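Long-range contacts in acyl-CoA Binding Protein (PDB 3FP5), which probably binds long-chain acyl-CoA esters and carries them within the cell for fatty acid metabolism, as acyl-CoA-binding proteins do: residues Phe38-Val43 with Glu69-Glu74; Gly44-Ser49 with Ala60-Trp65. All coordinates share one frame; numbering follows the deposited sequence.

Contact 1: Phe38-Val43 with Glu69-Glu74. With ZN (zinc ion), chain B.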
ATOM      1  N   PHE A  38      -2.717  -1.759   3.533  1.00 12.10           N
ATOM      2  CA  PHE A  38      -2.881  -0.668   4.477  1.00 10.49           C
ATOM      3  C   PHE A  38      -3.917  -1.021   5.553  1.00 10.54           C
ATOM      4  O   PHE A  38      -3.655  -0.865   6.740  1.00 10.86           O
ATOM      5  CB  PHE A  38      -3.261   0.641   3.788  1.00 11.10           C
ATOM      6  CG  PHE A  38      -3.572   1.742   4.761  1.00 11.21           C
ATOM      7  CD1 PHE A  38      -2.549   2.482   5.342  1.00 12.96           C
ATOM      8  CD2 PHE A  38      -4.885   2.018   5.121  1.00 14.69           C
ATOM      9  CE1 PHE A  38      -2.832   3.492   6.249  1.00 15.72           C
ATOM     10  CE2 PHE A  38      -5.176   3.022   6.030  1.00 17.79           C
ATOM     11  CZ  PHE A  38      -4.154   3.761   6.599  1.00 15.27           C
ATOM     12  N   LYS A  39      -5.087  -1.494   5.129  1.00 12.42           N
ATOM     13  CA  LYS A  39      -6.111  -1.899   6.083  1.00 15.34           C
ATOM     14  C   LYS A  39      -5.619  -3.057   6.946  1.00 12.23           C
ATOM     15  O   LYS A  39      -5.759  -3.034   8.166  1.00 12.87           O
ATOM     16  CB  LYS A  39      -7.404  -2.268   5.358  1.00 12.66           C
ATOM     17  CG  LYS A  39      -7.946  -1.134   4.526  1.00 12.43           C
ATOM     18  CD  LYS A  39      -8.301   0.057   5.407  1.00 14.26           C
ATOM     19  CE  LYS A  39      -9.478  -0.262   6.309  1.00 18.84           C
ATOM     20  NZ  LYS A  39     -10.036   0.988   6.919  1.00 22.55           N
ATOM     21  N   GLN A  40      -5.016  -4.056   6.311  1.00 10.36           N
ATOM     22  CA  GLN A  40      -4.567  -5.248   7.033  1.00 11.14           C
ATOM     23  C   GLN A  40      -3.479  -4.909   8.064  1.00 13.33           C
ATOM     24  O   GLN A  40      -3.374  -5.551   9.120  1.00 15.45           O
ATOM     25  CB  GLN A  40      -4.074  -6.306   6.046  1.00 11.85           C
ATOM     26  CG  GLN A  40      -3.901  -7.701   6.651  1.00 11.25           C
ATOM     27  CD  GLN A  40      -5.222  -8.357   7.065  1.00 11.05           C
ATOM     28  OE1 GLN A  40      -6.290  -7.972   6.576  1.00 11.26           O
ATOM     29  NE2 GLN A  40      -5.156  -9.335   7.959  1.00 12.69           N
ATOM     30  N   ALA A  41      -2.671  -3.895   7.756  1.00  9.51           N
ATOM     31  CA  ALA A  41      -1.566  -3.499   8.637  1.00 13.59           C
ATOM     32  C   ALA A  41      -2.024  -2.664   9.827  1.00 14.36           C
ATOM     33  O   ALA A  41      -1.343  -2.603  10.850  1.00 17.41           O
ATOM     34  CB  ALA A  41      -0.497  -2.721   7.848  1.00 12.73           C
ATOM     35  N   THR A  42      -3.161  -1.998   9.678  1.00 13.59           N
ATOM     36  CA  THR A  42      -3.603  -1.047  10.680  1.00 15.32           C
ATOM     37  C   THR A  42      -4.819  -1.570  11.440  1.00 18.33           C
ATOM     38  O   THR A  42      -4.779  -1.707  12.661  1.00 30.65           O
ATOM     39  CB  THR A  42      -3.892   0.334  10.045  1.00 17.15           C
ATOM     40  OG1 THR A  42      -4.821   0.185   8.961  1.00 18.30           O
ATOM     41  CG2 THR A  42      -2.588   0.952   9.520  1.00 16.77           C
ATOM     42  N   VAL A  43      -5.883  -1.886  10.708  1.00 13.26           N
ATOM     43  CA  VAL A  43      -7.106  -2.424  11.308  1.00 15.63           C
ATOM     44  C   VAL A  43      -7.005  -3.931  11.574  1.00 18.56           C
ATOM     45  O   VAL A  43      -7.527  -4.441  12.568  1.00 20.51           O
ATOM     46  CB  VAL A  43      -8.332  -2.142  10.415  1.00 17.83           C
ATOM     47  CG1 VAL A  43      -9.593  -2.757  11.018  1.00 19.31           C
ATOM     48  CG2 VAL A  43      -8.508  -0.625  10.213  1.00 17.83           C
ATOM     49  N   GLU A  69      -7.286 -11.555   4.377  1.00 13.68           N
ATOM     50  CA  GLU A  69      -7.672 -11.974   5.717  1.00 14.83           C
ATOM     51  C   GLU A  69      -6.704 -13.055   6.202  1.00 12.48           C
ATOM     52  O   GLU A  69      -6.334 -13.948   5.445  1.00 13.68           O
ATOM     53  CB  GLU A  69      -9.114 -12.496   5.698  1.00 16.07           C
ATOM     54  CG  GLU A  69      -9.680 -12.800   7.063  1.00 17.49           C
ATOM     55  CD  GLU A  69     -11.154 -13.180   7.014  1.00 17.63           C
ATOM     56  OE1 GLU A  69     -11.669 -13.472   5.917  1.00 16.73           O
ATOM     57  OE2 GLU A  69     -11.788 -13.192   8.085  1.00 25.62           O
ATOM     58  N   GLY A  70      -6.275 -12.955   7.453  1.00 11.33           N
ATOM     59  CA  GLY A  70      -5.375 -13.939   8.024  1.00 13.29           C
ATOM     60  C   GLY A  70      -3.914 -13.519   7.965  1.00 15.14           C
ATOM     61  O   GLY A  70      -3.053 -14.155   8.579  1.00 15.63           O
ATOM     62  N   THR A  71      -3.627 -12.452   7.227  1.00 12.61           N
ATOM     63  CA  THR A  71      -2.251 -11.964   7.111  1.00 11.01           C
ATOM     64  C   THR A  71      -1.861 -11.153   8.339  1.00 12.36           C
ATOM     65  O   THR A  71      -2.639 -10.338   8.833  1.00 13.85           O
ATOM     66  CB  THR A  71      -2.096 -11.081   5.852  1.00 12.56           C
ATOM     67  OG1 THR A  71      -2.299 -11.880   4.686  1.00 14.65           O
ATOM     68  CG2 THR A  71      -0.698 -10.455   5.785  1.00 13.74           C
ATOM     69  N   SER A  72      -0.654 -11.384   8.846  1.00 13.49           N
ATOM     70  CA  SER A  72      -0.182 -10.677  10.033  1.00 12.54           C
ATOM     71  C   SER A  72       0.097  -9.218   9.700  1.00 12.50           C
ATOM     72  O   SER A  72       0.346  -8.886   8.544  1.00 13.27           O
ATOM     73  CB  SER A  72       1.098 -11.318  10.555  1.00 15.83           C
ATOM     74  OG  SER A  72       2.174 -11.142   9.640  1.00 15.40           O
ATOM     75  N   LYS A  73       0.082  -8.353  10.708  1.00 13.20           N
ATOM     76  CA  LYS A  73       0.437  -6.959  10.453  1.00 15.37           C
ATOM     77  C   LYS A  73       1.844  -6.870   9.895  1.00 13.29           C
ATOM     78  O   LYS A  73       2.102  -6.064   8.996  1.00 12.36           O
ATOM     79  CB  LYS A  73       0.300  -6.086  11.703  1.00 15.15           C
ATOM     80  CG  LYS A  73      -1.155  -5.861  12.107  1.00 16.12           C
ATOM     81  CD  LYS A  73      -1.275  -4.795  13.189  1.00 19.32           C
ATOM     82  CE  LYS A  73      -2.725  -4.625  13.614  1.00 29.95           C
ATOM     83  NZ  LYS A  73      -2.839  -3.782  14.833  1.00 39.85           N
ATOM     84  N   GLU A  74       2.762  -7.691  10.394  1.00 13.73           N
ATOM     85  CA  GLU A  74       4.127  -7.565   9.901  1.00 17.48           C
ATOM     86  C   GLU A  74       4.269  -7.932   8.426  1.00 15.33           C
ATOM     87  O   GLU A  74       4.999  -7.273   7.687  1.00 12.98           O
ATOM     88  CB  GLU A  74       5.126  -8.339  10.730  1.00 15.46           C
ATOM     89  CG  GLU A  74       6.528  -7.943  10.302  1.00 14.46           C
ATOM     90  CD  GLU A  74       7.588  -8.437  11.225  1.00 15.19           C
ATOM     91  OE1 GLU A  74       7.275  -9.180  12.182  1.00 17.07           O
ATOM     92  OE2 GLU A  74       8.741  -8.032  10.998  1.00 17.72           O
TER
HETATM   93 ZN    ZN B 107       9.986  -8.657  12.531  1.00 23.16          ZN
HETATM   94  O   HOH W   1      -3.260  -8.069  10.463  1.00 17.16           O
HETATM   95  O   HOH W   2       8.670  -7.024  12.833  1.00 20.74           O
HETATM   96  O   HOH W   3      10.783 -10.515  11.684  1.00 23.09           O
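The last turn of helix 28-42 meets the turn that leads into helix 73-91, and Q40 and K73 carry most of the contact. Q40 has CG anti to the backbone N (chi1 -166°), and a bend at chi2 then brings its amide across to the backbone of T71. There Q40 NE2 donates to T71 O at 2.8 Å. The bond is almost straight, 172° at the hydrogen. T71 O takes it on a lone pair, in the carbonyl plane, and the acceptor also lies in the plane of the Q40 amide. Q40 NE2 has a second acceptor in D45. The amide is buried, and these two acceptors fix which end of it is nitrogen. Q40 CG also lies 3.9 Å from T71 CB. One water joins the two backbones by donating to Q40 O and to T71 O, 2.9 Å from each.

Acyl-CoA-binding proteins are small helical bundles, and this contact ties the C-terminal end of one bundle helix to the N-terminal end of another. S72 is the N-cap of helix 73-91, with its OG bonded to the N of V75. One residue on, the extended K73 chain lies along the helix end. K73 CD approaches A41 O to 3.2 Å, and K73 NZ stops 3.6 Å from T42 O. Most of this is methylene packing against carbonyl oxygens. The backbones are close here: A41 CA and K73 CA are 4.4 Å apart. E74 turns its CB away from segment 38-43, and E74 OE2 binds the zinc ion at 2.1 Å. H2 and two waters also bind the zinc.

Contact 2: Gly44-Ser49 with Ala60-Trp65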
ATOM      1  N   GLY A  44      -6.336  -4.637  10.673  1.00 12.53           N
ATOM      2  CA  GLY A  44      -6.260  -6.079  10.737  1.00 13.80           C
ATOM      3  C   GLY A  44      -7.318  -6.690   9.842  1.00 14.23           C
ATOM      4  O   GLY A  44      -7.698  -6.095   8.832  1.00 12.43           O
ATOM      5  N   ASP A  45      -7.818  -7.869  10.216  1.00 15.72           N
ATOM      6  CA  ASP A  45      -8.804  -8.572   9.396  1.00 15.38           C
ATOM      7  C   ASP A  45     -10.041  -7.720   9.123  1.00 15.75           C
ATOM      8  O   ASP A  45     -10.509  -6.978   9.993  1.00 15.70           O
ATOM      9  CB  ASP A  45      -9.232  -9.882  10.073  1.00 15.86           C
ATOM     10  CG  ASP A  45      -8.182 -10.985   9.960  1.00 20.27           C
ATOM     11  OD1 ASP A  45      -7.313 -10.912   9.074  1.00 13.98           O
ATOM     12  OD2 ASP A  45      -8.234 -11.952  10.752  1.00 16.30           O
ATOM     13  N   VAL A  46     -10.579  -7.852   7.915  1.00 12.80           N
ATOM     14  CA  VAL A  46     -11.761  -7.105   7.509  1.00 12.83           C
ATOM     15  C   VAL A  46     -12.863  -7.229   8.562  1.00 12.69           C
ATOM     16  O   VAL A  46     -13.184  -8.332   9.014  1.00 13.78           O
ATOM     17  CB  VAL A  46     -12.250  -7.566   6.113  1.00 12.66           C
ATOM     18  CG1 VAL A  46     -12.610  -9.044   6.117  1.00 17.50           C
ATOM     19  CG2 VAL A  46     -13.393  -6.692   5.626  1.00 12.41           C
ATOM     20  N   ASN A  47     -13.441  -6.092   8.944  1.00 12.14           N
ATOM     21  CA  ASN A  47     -14.340  -6.024  10.094  1.00 12.32           C
ATOM     22  C   ASN A  47     -15.724  -5.444   9.770  1.00 15.29           C
ATOM     23  O   ASN A  47     -16.487  -5.086  10.679  1.00 16.53           O
ATOM     24  CB  ASN A  47     -13.678  -5.194  11.197  1.00 17.57           C
ATOM     25  CG  ASN A  47     -13.412  -3.760  10.762  1.00 17.11           C
ATOM     26  OD1 ASN A  47     -13.702  -3.385   9.626  1.00 20.89           O
ATOM     27  ND2 ASN A  47     -12.884  -2.949  11.672  1.00 25.45           N
ATOM     28  N   ILE A  48     -16.042  -5.364   8.479  1.00 15.11           N
ATOM     29  CA  ILE A  48     -17.346  -4.881   8.022  1.00 15.70           C
ATOM     30  C   ILE A  48     -17.881  -5.794   6.934  1.00 15.06           C
ATOM     31  O   ILE A  48     -17.124  -6.555   6.333  1.00 16.49           O
ATOM     32  CB  ILE A  48     -17.244  -3.466   7.430  1.00 20.40           C
ATOM     33  CG1 ILE A  48     -16.231  -3.451   6.280  1.00 19.33           C
ATOM     34  CG2 ILE A  48     -16.861  -2.462   8.512  1.00 25.74           C
ATOM     35  CD1 ILE A  48     -16.187  -2.130   5.516  1.00 28.37           C
ATOM     36  N   SER A  49     -19.187  -5.722   6.685  0.50 15.82           N
ATOM     37  CA  SER A  49     -19.794  -6.491   5.604  0.50 16.60           C
ATOM     38  C   SER A  49     -19.497  -5.837   4.258  0.50 14.38           C
ATOM     39  O   SER A  49     -19.188  -4.647   4.190  0.50 16.20           O
ATOM     40  CB  SER A  49     -21.308  -6.631   5.806  0.50 21.52           C
ATOM     41  OG  SER A  49     -21.601  -7.587   6.812  0.50 20.05           O
ATOM     42  N   ALA A  60     -14.934  -3.065  -4.469  1.00 15.20           N
ATOM     43  CA  ALA A  60     -13.623  -3.449  -4.988  1.00 17.77           C
ATOM     44  C   ALA A  60     -12.586  -3.390  -3.863  1.00 18.40           C
ATOM     45  O   ALA A  60     -11.778  -4.306  -3.687  1.00 19.36           O
ATOM     46  CB  ALA A  60     -13.214  -2.542  -6.137  1.00 21.61           C
ATOM     47  N   LYS A  61     -12.631  -2.315  -3.087  1.00 12.39           N
ATOM     48  CA  LYS A  61     -11.764  -2.181  -1.924  1.00 13.41           C
ATOM     49  C   LYS A  61     -12.009  -3.297  -0.916  1.00 12.83           C
ATOM     50  O   LYS A  61     -11.060  -3.888  -0.385  1.00 15.17           O
ATOM     51  CB  LYS A  61     -11.983  -0.825  -1.252  1.00 15.23           C
ATOM     52  CG  LYS A  61     -11.407   0.354  -2.010  1.00 17.80           C
ATOM     53  CD  LYS A  61     -11.861   1.658  -1.352  1.00 24.10           C
ATOM     54  CE  LYS A  61     -11.015   2.834  -1.798  1.00 36.83           C
ATOM     55  NZ  LYS A  61     -11.285   4.041  -0.969  1.00 41.09           N
ATOM     56  N   TRP A  62     -13.279  -3.586  -0.647  1.00 12.52           N
ATOM     57  CA  TRP A  62     -13.614  -4.613   0.335  1.00 14.56           C
ATOM     58  C   TRP A  62     -13.075  -5.975  -0.108  1.00 15.37           C
ATOM     59  O   TRP A  62     -12.447  -6.706   0.676  1.00 13.52           O
ATOM     60  CB  TRP A  62     -15.128  -4.676   0.540  1.00 14.11           C
ATOM     61  CG  TRP A  62     -15.536  -5.562   1.677  1.00 14.25           C
ATOM     62  CD1 TRP A  62     -15.755  -5.185   2.966  1.00 12.30           C
ATOM     63  CD2 TRP A  62     -15.744  -6.977   1.628  1.00 13.54           C
ATOM     64  NE1 TRP A  62     -16.105  -6.278   3.727  1.00 16.33           N
ATOM     65  CE2 TRP A  62     -16.104  -7.390   2.926  1.00 14.46           C
ATOM     66  CE3 TRP A  62     -15.669  -7.932   0.611  1.00 14.79           C
ATOM     67  CZ2 TRP A  62     -16.394  -8.720   3.234  1.00 14.47           C
ATOM     68  CZ3 TRP A  62     -15.957  -9.257   0.920  1.00 14.52           C
ATOM     69  CH2 TRP A  62     -16.316  -9.633   2.214  1.00 11.91           C
ATOM     70  N   ASP A  63     -13.330  -6.320  -1.366  1.00 14.26           N
ATOM     71  CA  ASP A  63     -12.846  -7.591  -1.908  1.00 13.83           C
ATOM     72  C   ASP A  63     -11.331  -7.739  -1.730  1.00 13.97           C
ATOM     73  O   ASP A  63     -10.851  -8.802  -1.324  1.00 16.75           O
ATOM     74  CB  ASP A  63     -13.217  -7.709  -3.388  1.00 17.90           C
ATOM     75  CG  ASP A  63     -14.699  -7.966  -3.592  1.00 19.67           C
ATOM     76  OD1 ASP A  63     -15.382  -8.319  -2.609  1.00 17.44           O
ATOM     77  OD2 ASP A  63     -15.180  -7.799  -4.734  1.00 23.00           O
ATOM     78  N   ALA A  64     -10.592  -6.675  -2.023  1.00 12.58           N
ATOM     79  CA  ALA A  64      -9.132  -6.702  -1.867  1.00 16.95           C
ATOM     80  C   ALA A  64      -8.734  -6.962  -0.418  1.00 14.48           C
ATOM     81  O   ALA A  64      -7.928  -7.849  -0.133  1.00 11.80           O
ATOM     82  CB  ALA A  64      -8.508  -5.405  -2.362  1.00 15.90           C
ATOM     83  N   TRP A  65      -9.314  -6.187   0.493  1.00 12.89           N
ATOM     84  CA  TRP A  65      -9.080  -6.365   1.918  1.00 11.24           C
ATOM     85  C   TRP A  65      -9.435  -7.788   2.381  1.00 12.01           C
ATOM     86  O   TRP A  65      -8.641  -8.438   3.071  1.00 12.48           O
ATOM     87  CB  TRP A  65      -9.861  -5.306   2.711  1.00 10.90           C
ATOM     88  CG  TRP A  65      -9.514  -5.239   4.160  1.00  9.10           C
ATOM     89  CD1 TRP A  65      -8.470  -5.853   4.790  1.00 12.00           C
ATOM     90  CD2 TRP A  65     -10.208  -4.497   5.166  1.00 12.88           C
ATOM     91  NE1 TRP A  65      -8.476  -5.541   6.134  1.00 11.96           N
ATOM     92  CE2 TRP A  65      -9.536  -4.712   6.390  1.00 12.23           C
ATOM     93  CE3 TRP A  65     -11.336  -3.675   5.156  1.00 13.60           C
ATOM     94  CZ2 TRP A  65      -9.952  -4.126   7.587  1.00 13.27           C
ATOM     95  CZ3 TRP A  65     -11.748  -3.096   6.350  1.00 14.32           C
ATOM     96  CH2 TRP A  65     -11.062  -3.326   7.545  1.00 13.29           C
TER
HETATM   97  O   HOH W   4      -8.847  -8.986   5.847  1.00 12.44           O
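W62 and W65 both hold CG anti to the backbone N, with chi1 at -171° and -170°, which sends both indoles from helix 56-66 toward the loop 44-49. V46 has CG2 anti to its own N, and this methyl reaches both indoles. V46 CG2 is 3.7 Å from W65 CE3 and 3.3 Å from W62 NE1. The W65 ring takes the backbone of V46 over one face. V46 CA stands 3.6 Å from the centroid of the six-membered ring of W65, a CH-pi contact. At the edge of the same indole, W65 NE1 donates to G44 O at 2.9 Å. This bond is bent, 138° at the hydrogen, and W65 NE1 is also weakly bonded to Q40 OE1. N47 OD1 comes within 3.4 Å of W65 CH2, its amide steeply inclined to the ring. W62 NE1 makes a straighter bond to I48 O, at 2.8 Å. That donor sits above the carbonyl plane of I48, although the oxygen is near the plane of the indole. I48 CG1 packs 3.8 Å from W62 CD1. A water bridges V46 N and W65 O.

A leucine in place of W65 would probably leave G44 O without its indole donor and open a gap beside V46.

The loop between helices 28-42 and 56-66 has no regular structure here. Two indole N-H groups grip its backbone carbonyls at G44 and I48. These two bonds and the apolar packing at V46 between them probably hold the loop on the helix.

How the contacts relate
Contacts 1 and 2 lie side by side, their centres about 10 Å apart. V43 and G44 follow each other in the chain, so helix 28-42 runs from contact 1 straight into the loop of contact 2. D45 joins the two. D45 OD1 accepts from G70 N at 2.8 Å and from Q40 NE2 at 2.9 Å, both probable hydrogen bonds. K39 CB also packs against W65 CE2 at 3.4 Å. Together the contacts connect three successive helices, 28-42, 56-66 and 73-91. The zinc site belongs to contact 1 through E74, and contact 2 supplies none of its ligands. No acyl-CoA is bound here.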